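Local coordinates for protein aerobactin synthase IucC (Klebsiella pneumoniae, PDB 6CN7) that probably catalyses the last step of aerobactin synthesis, the ATP-dependent joining of a second N-acetyl-N-hydroxylysine to the citryl intermediate of this siderophore, at residues A[27-32]-A[39-44]; A[46-51]-A[80-85]. The protein carries 5 engineered substitutions. One frame throughout, in Å; residues are numbered along the deposited sequence.

In the fold
Interactions 1 and 2 follow one another along the chain, and their centres lie about 8 Å apart. Both belong to the small antiparallel sheet near the N terminus, in which strands 32-33, 38-43, 46-54 and 60-62 are neighbours in that order. Interaction 1 adds the short strand 32-33 to strand 38-43. Interaction 2 ties the next strand, 46-54, to helix 76-87. The two contacts meet directly. Strands 38-43 and 46-54 pair through I41 with W48 and Y39 with F50, and L43 packs on Q82. Helices 4-25 and 76-87 lie against the sheet, so the two contacts help build a region where helices pack on an antiparallel sheet. The centre of each contact lies about 29 Å from the centre of the chain.

Interaction 1. Residues A[27-32]-A[39-44]; sequences QVFHAE and YCINLP
F29 meets strand 39-43 through its ring. The CG2 methyl of I41 sits over one ring face as a CH-pi contact, 3.9 Å from the centroid and displaced toward the rim. CD2 of L43 reaches CD2 of F29 obliquely at 3.4 Å. F29 CG stands between its own backbone N and carbonyl carbon (chi1 38°), and this turns the ring toward the strand. Beside it, A31 CB rests on I41 CG1 at 3.5 Å.

Past A31 the backbones pair. E32 N donates to C40 O at 2.9 Å, and C40 N donates to E32 O at 3.1 Å. Two CA-H...O contacts flank this pair, from A31 CA to C40 O and from Y39 CA to E32 O. The side chains of E32 and C40 share one face of the sheet, with E32 CB 4.1 Å from C40 SG. E32 OE2 comes within 3.6 Å of N42 ND2, a proximity and not a hydrogen bond; the amide oxygen of N42 is held by Q47.

Farther out, E24 OE2 accepts a bond from A31 N, and F29 packs on L23 and L83. After helix 4-25, Q27 leaves helical geometry with a positive phi and closes a Schellman motif, and the chain then turns toward the sheet. E32 and C40 form an antiparallel hydrogen-bonded pair, which joins strand 32-33 as an outer strand of the four-stranded sheet.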
loop_
_atom_site.group_PDB
_atom_site.type_symbol
_atom_site.label_atom_id
_atom_site.label_comp_id
_atom_site.label_asym_id
_atom_site.label_seq_id
_atom_site.Cartn_x
_atom_site.Cartn_y
_atom_site.Cartn_z
ATOM N N GLN A 27 -33.135 -16.507 3.804
ATOM C CA GLN A 27 -33.542 -17.850 3.402
ATOM C C GLN A 27 -32.392 -18.680 2.844
ATOM O O GLN A 27 -32.628 -19.678 2.153
ATOM C CB GLN A 27 -34.692 -17.805 2.389
ATOM C CG GLN A 27 -35.994 -17.288 2.978
ATOM C CD GLN A 27 -37.140 -17.330 1.992
ATOM O OE1 GLN A 27 -36.946 -17.172 0.784
ATOM N NE2 GLN A 27 -38.347 -17.554 2.500
ATOM N N VAL A 28 -31.143 -18.299 3.129
ATOM C CA VAL A 28 -30.018 -19.181 2.833
ATOM C C VAL A 28 -30.200 -20.514 3.544
ATOM O O VAL A 28 -29.820 -21.569 3.021
ATOM C CB VAL A 28 -28.693 -18.496 3.225
ATOM C CG1 VAL A 28 -27.511 -19.448 3.053
ATOM C CG2 VAL A 28 -28.492 -17.237 2.394
ATOM N N PHE A 29 -30.771 -20.487 4.745
ATOM C CA PHE A 29 -31.185 -21.689 5.451
ATOM C C PHE A 29 -32.350 -21.315 6.358
ATOM O O PHE A 29 -32.645 -20.136 6.564
ATOM C CB PHE A 29 -30.024 -22.304 6.240
ATOM C CG PHE A 29 -29.120 -21.294 6.885
ATOM C CD1 PHE A 29 -29.587 -20.476 7.899
ATOM C CD2 PHE A 29 -27.798 -21.171 6.489
ATOM C CE1 PHE A 29 -28.756 -19.548 8.496
ATOM C CE2 PHE A 29 -26.963 -20.244 7.084
ATOM C CZ PHE A 29 -27.441 -19.433 8.088
ATOM N N HIS A 30 -33.020 -22.332 6.899
ATOM C CA HIS A 30 -34.232 -22.136 7.686
ATOM C C HIS A 30 -34.043 -22.709 9.082
ATOM O O HIS A 30 -33.693 -23.885 9.236
ATOM C CB HIS A 30 -35.437 -22.791 7.008
ATOM C CG HIS A 30 -35.798 -22.177 5.691
ATOM N ND1 HIS A 30 -35.141 -22.489 4.519
ATOM C CD2 HIS A 30 -36.743 -21.267 5.361
ATOM C CE1 HIS A 30 -35.670 -21.799 3.524
ATOM N NE2 HIS A 30 -36.643 -21.049 4.009
ATOM N N ALA A 31 -34.287 -21.880 10.093
ATOM C CA ALA A 31 -34.163 -22.312 11.477
ATOM C C ALA A 31 -35.377 -23.142 11.871
ATOM O O ALA A 31 -36.518 -22.750 11.614
ATOM C CB ALA A 31 -34.030 -21.107 12.406
ATOM N N GLU A 32 -35.127 -24.288 12.493
ATOM C CA GLU A 32 -36.194 -25.147 12.982
ATOM C C GLU A 32 -36.460 -24.842 14.448
ATOM O O GLU A 32 -35.524 -24.722 15.245
ATOM C CB GLU A 32 -35.829 -26.622 12.808
ATOM C CG GLU A 32 -35.700 -27.036 11.361
ATOM C CD GLU A 32 -35.405 -28.511 11.192
ATOM O OE1 GLU A 32 -36.158 -29.332 11.755
ATOM O OE2 GLU A 32 -34.418 -28.848 10.501
ATOM N N TYR A 39 -34.132 -22.504 19.200
ATOM C CA TYR A 39 -34.045 -22.802 17.781
ATOM C C TYR A 39 -32.738 -23.525 17.502
ATOM O O TYR A 39 -31.796 -23.487 18.300
ATOM C CB TYR A 39 -34.107 -21.534 16.921
ATOM C CG TYR A 39 -35.437 -20.825 16.936
ATOM C CD1 TYR A 39 -35.763 -19.939 17.954
ATOM C CD2 TYR A 39 -36.365 -21.035 15.928
ATOM C CE1 TYR A 39 -36.979 -19.284 17.970
ATOM C CE2 TYR A 39 -37.585 -20.385 15.931
ATOM C CZ TYR A 39 -37.887 -19.510 16.955
ATOM O OH TYR A 39 -39.102 -18.862 16.961
ATOM N N CYS A 40 -32.699 -24.188 16.353
ATOM C CA CYS A 40 -31.465 -24.710 15.794
ATOM C C CYS A 40 -31.411 -24.392 14.308
ATOM O O CYS A 40 -32.443 -24.285 13.641
ATOM C CB CYS A 40 -31.339 -26.225 16.006
ATOM S SG CYS A 40 -32.543 -27.229 15.106
ATOM N N ILE A 41 -30.193 -24.238 13.799
ATOM C CA ILE A 41 -29.945 -24.051 12.374
ATOM C C ILE A 41 -28.927 -25.099 11.957
ATOM O O ILE A 41 -27.833 -25.169 12.531
ATOM C CB ILE A 41 -29.444 -22.634 12.049
ATOM C CG1 ILE A 41 -30.561 -21.614 12.284
ATOM C CG2 ILE A 41 -28.952 -22.554 10.600
ATOM C CD1 ILE A 41 -30.105 -20.168 12.219
ATOM N N ASN A 42 -29.281 -25.911 10.969
ATOM C CA ASN A 42 -28.453 -27.029 10.548
ATOM C C ASN A 42 -27.672 -26.663 9.294
ATOM O O ASN A 42 -28.250 -26.195 8.307
ATOM C CB ASN A 42 -29.309 -28.269 10.294
ATOM C CG ASN A 42 -29.907 -28.837 11.569
ATOM O OD1 ASN A 42 -29.393 -28.615 12.664
ATOM N ND2 ASN A 42 -30.994 -29.587 11.428
ATOM N N LEU A 43 -26.363 -26.876 9.343
ATOM C CA LEU A 43 -25.497 -26.744 8.183
ATOM C C LEU A 43 -24.832 -28.088 7.926
ATOM O O LEU A 43 -24.902 -28.986 8.776
ATOM C CB LEU A 43 -24.441 -25.664 8.413
ATOM C CG LEU A 43 -24.979 -24.264 8.708
ATOM C CD1 LEU A 43 -23.844 -23.334 9.108
ATOM C CD2 LEU A 43 -25.722 -23.714 7.507
ATOM N N PRO A 44 -24.190 -28.278 6.776
ATOM C CA PRO A 44 -23.370 -29.484 6.594
ATOM C C PRO A 44 -22.260 -29.529 7.630
ATOM O O PRO A 44 -21.449 -28.607 7.738
ATOM C CB PRO A 44 -22.821 -29.330 5.171
ATOM C CG PRO A 44 -23.743 -28.371 4.496
ATOM C CD PRO A 44 -24.220 -27.440 5.565
#

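Interaction 2. Residues A[46-51]-A[80-85]; sequences AQWRFS and LMQLKP
This is a small polar contact between a strand and a helix, carried by one side-chain hydrogen bond. It joins the start of strand 46-54 to helix 76-87, where that helix lies against the N-terminal antiparallel sheet. The two segments bury only 122 Å² between them, and three residues do the touching.

The indole nitrogen of W48, NE1, donates to OE1 of Q82 at 2.7 Å. The bond is fairly straight, with an angle of 157° at the hydrogen. OE1 comes in at the edge of the indole, only 11° out of the ring plane. On the other side of the bond, the donor lies in the carbonyl plane of the Q82 amide, on a lone pair. The ring and amide planes are still steeply inclined to each other.

The Q82 side chain spans the gap from the helix by being extended beyond CG (chi2 169°). Its amide then lies beside A46, two residues before W48 on the same side of the strand. A46 CB is modelled 3.1 Å from NE2 of Q82, a short approach whose exact distance is doubtful. The methyl lies beside the amide, while OE1 accepts the indole N-H.

Surrounding residues hold both partners. V16 and L20 of helix 4-25 pack on W48, together with C69 and V74 from loops. C69 also touches Q82.

W48 is buried, so its indole N-H would be costly to leave without an acceptor. Q82 supplies one, and its NE2 has a hydrogen-bond partner outside the two segments. With both ends of the amide engaged, the orientation of its oxygen toward the indole is probably well defined.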
loop_
_atom_site.group_PDB
_atom_site.type_symbol
_atom_site.label_atom_id
_atom_site.label_comp_id
_atom_site.label_asym_id
_atom_site.label_seq_id
_atom_site.Cartn_x
_atom_site.Cartn_y
_atom_site.Cartn_z
ATOM N N ALA A 46 -22.326 -29.253 10.875
ATOM C CA ALA A 46 -22.421 -28.465 12.096
ATOM C C ALA A 46 -23.875 -28.104 12.351
ATOM O O ALA A 46 -24.668 -27.959 11.416
ATOM C CB ALA A 46 -21.566 -27.196 12.015
ATOM N N GLN A 47 -24.209 -27.964 13.632
ATOM C CA GLN A 47 -25.529 -27.536 14.072
ATOM C C GLN A 47 -25.362 -26.419 15.089
ATOM O O GLN A 47 -24.598 -26.557 16.048
ATOM C CB GLN A 47 -26.319 -28.691 14.695
ATOM C CG GLN A 47 -27.648 -28.263 15.318
ATOM C CD GLN A 47 -28.358 -29.400 16.014
ATOM O OE1 GLN A 47 -27.838 -29.981 16.965
ATOM N NE2 GLN A 47 -29.557 -29.724 15.547
ATOM N N TRP A 48 -26.084 -25.325 14.879
ATOM C CA TRP A 48 -26.078 -24.184 15.782
ATOM C C TRP A 48 -27.382 -24.165 16.563
ATOM O O TRP A 48 -28.463 -24.201 15.971
ATOM C CB TRP A 48 -25.898 -22.874 15.014
ATOM C CG TRP A 48 -24.528 -22.726 14.446
ATOM C CD1 TRP A 48 -24.105 -23.120 13.211
ATOM C CD2 TRP A 48 -23.390 -22.154 15.096
ATOM N NE1 TRP A 48 -22.773 -22.828 13.049
ATOM C CE2 TRP A 48 -22.310 -22.232 14.193
ATOM C CE3 TRP A 48 -23.178 -21.580 16.353
ATOM C CZ2 TRP A 48 -21.041 -21.757 14.508
ATOM C CZ3 TRP A 48 -21.918 -21.108 16.663
ATOM C CH2 TRP A 48 -20.865 -21.199 15.745
ATOM N N ARG A 49 -27.272 -24.122 17.889
ATOM C CA ARG A 49 -28.421 -24.063 18.779
ATOM C C ARG A 49 -28.355 -22.775 19.587
ATOM O O ARG A 49 -27.271 -22.284 19.917
ATOM C CB ARG A 49 -28.465 -25.282 19.709
ATOM C CG ARG A 49 -28.605 -26.599 18.954
ATOM C CD ARG A 49 -28.592 -27.814 19.865
ATOM N NE ARG A 49 -29.759 -27.860 20.746
ATOM C CZ ARG A 49 -29.740 -27.614 22.052
ATOM N NH1 ARG A 49 -28.608 -27.303 22.673
ATOM N NH2 ARG A 49 -30.866 -27.688 22.751
ATOM N N PHE A 50 -29.525 -22.220 19.890
ATOM C CA PHE A 50 -29.598 -20.909 20.521
ATOM C C PHE A 50 -31.045 -20.618 20.888
ATOM O O PHE A 50 -31.967 -21.336 20.491
ATOM C CB PHE A 50 -29.053 -19.819 19.595
ATOM C CG PHE A 50 -29.760 -19.740 18.269
ATOM C CD1 PHE A 50 -30.932 -19.011 18.133
ATOM C CD2 PHE A 50 -29.256 -20.397 17.159
ATOM C CE1 PHE A 50 -31.584 -18.939 16.918
ATOM C CE2 PHE A 50 -29.907 -20.328 15.940
ATOM C CZ PHE A 50 -31.072 -19.598 15.822
ATOM N N SER A 51 -31.227 -19.543 21.646
ATOM C CA SER A 51 -32.541 -19.011 21.969
ATOM C C SER A 51 -32.767 -17.745 21.156
ATOM O O SER A 51 -31.842 -16.951 20.954
ATOM C CB SER A 51 -32.665 -18.702 23.462
ATOM O OG SER A 51 -32.420 -19.860 24.238
ATOM N N LEU A 80 -17.854 -19.062 9.013
ATOM C CA LEU A 80 -17.527 -18.752 7.626
ATOM C C LEU A 80 -17.043 -19.994 6.887
ATOM O O LEU A 80 -17.430 -20.231 5.737
ATOM C CB LEU A 80 -16.473 -17.645 7.573
ATOM C CG LEU A 80 -16.017 -17.186 6.184
ATOM C CD1 LEU A 80 -17.192 -16.714 5.340
ATOM C CD2 LEU A 80 -14.978 -16.079 6.310
ATOM N N MET A 81 -16.201 -20.806 7.532
ATOM C CA MET A 81 -15.752 -22.046 6.906
ATOM C C MET A 81 -16.909 -23.014 6.693
ATOM O O MET A 81 -16.928 -23.749 5.700
ATOM C CB MET A 81 -14.659 -22.700 7.755
ATOM C CG MET A 81 -13.387 -21.871 7.882
ATOM S SD MET A 81 -12.660 -21.432 6.291
ATOM C CE MET A 81 -12.234 -23.043 5.636
ATOM N N GLN A 82 -17.885 -23.023 7.601
ATOM C CA GLN A 82 -19.059 -23.869 7.421
ATOM C C GLN A 82 -19.946 -23.390 6.280
ATOM O O GLN A 82 -20.752 -24.172 5.768
ATOM C CB GLN A 82 -19.873 -23.924 8.715
ATOM C CG GLN A 82 -19.133 -24.546 9.890
ATOM C CD GLN A 82 -19.863 -24.348 11.203
ATOM O OE1 GLN A 82 -20.858 -23.627 11.272
ATOM N NE2 GLN A 82 -19.372 -24.989 12.256
ATOM N N LEU A 83 -19.823 -22.128 5.873
ATOM C CA LEU A 83 -20.644 -21.589 4.796
ATOM C C LEU A 83 -20.038 -21.791 3.414
ATOM O O LEU A 83 -20.727 -21.547 2.417
ATOM C CB LEU A 83 -20.886 -20.091 5.009
ATOM C CG LEU A 83 -21.690 -19.692 6.245
ATOM C CD1 LEU A 83 -21.691 -18.180 6.408
ATOM C CD2 LEU A 83 -23.111 -20.218 6.157
ATOM N N LYS A 84 -18.778 -22.214 3.325
ATOM C CA LYS A 84 -18.150 -22.409 2.019
ATOM C C LYS A 84 -18.955 -23.336 1.118
ATOM O O LYS A 84 -19.170 -22.985 -0.054
ATOM C CB LYS A 84 -16.717 -22.926 2.208
ATOM C CG LYS A 84 -15.930 -23.074 0.915
ATOM C CD LYS A 84 -14.513 -23.538 1.201
ATOM C CE LYS A 84 -13.721 -23.785 -0.070
ATOM N NZ LYS A 84 -12.336 -24.226 0.248
ATOM N N PRO A 85 -19.435 -24.496 1.578
ATOM C CA PRO A 85 -20.295 -25.307 0.698
ATOM C C PRO A 85 -21.647 -24.668 0.453
ATOM O O PRO A 85 -22.181 -24.753 -0.660
ATOM C CB PRO A 85 -20.428 -26.638 1.456
ATOM C CG PRO A 85 -19.420 -26.583 2.569
ATOM C CD PRO A 85 -19.231 -25.141 2.884
#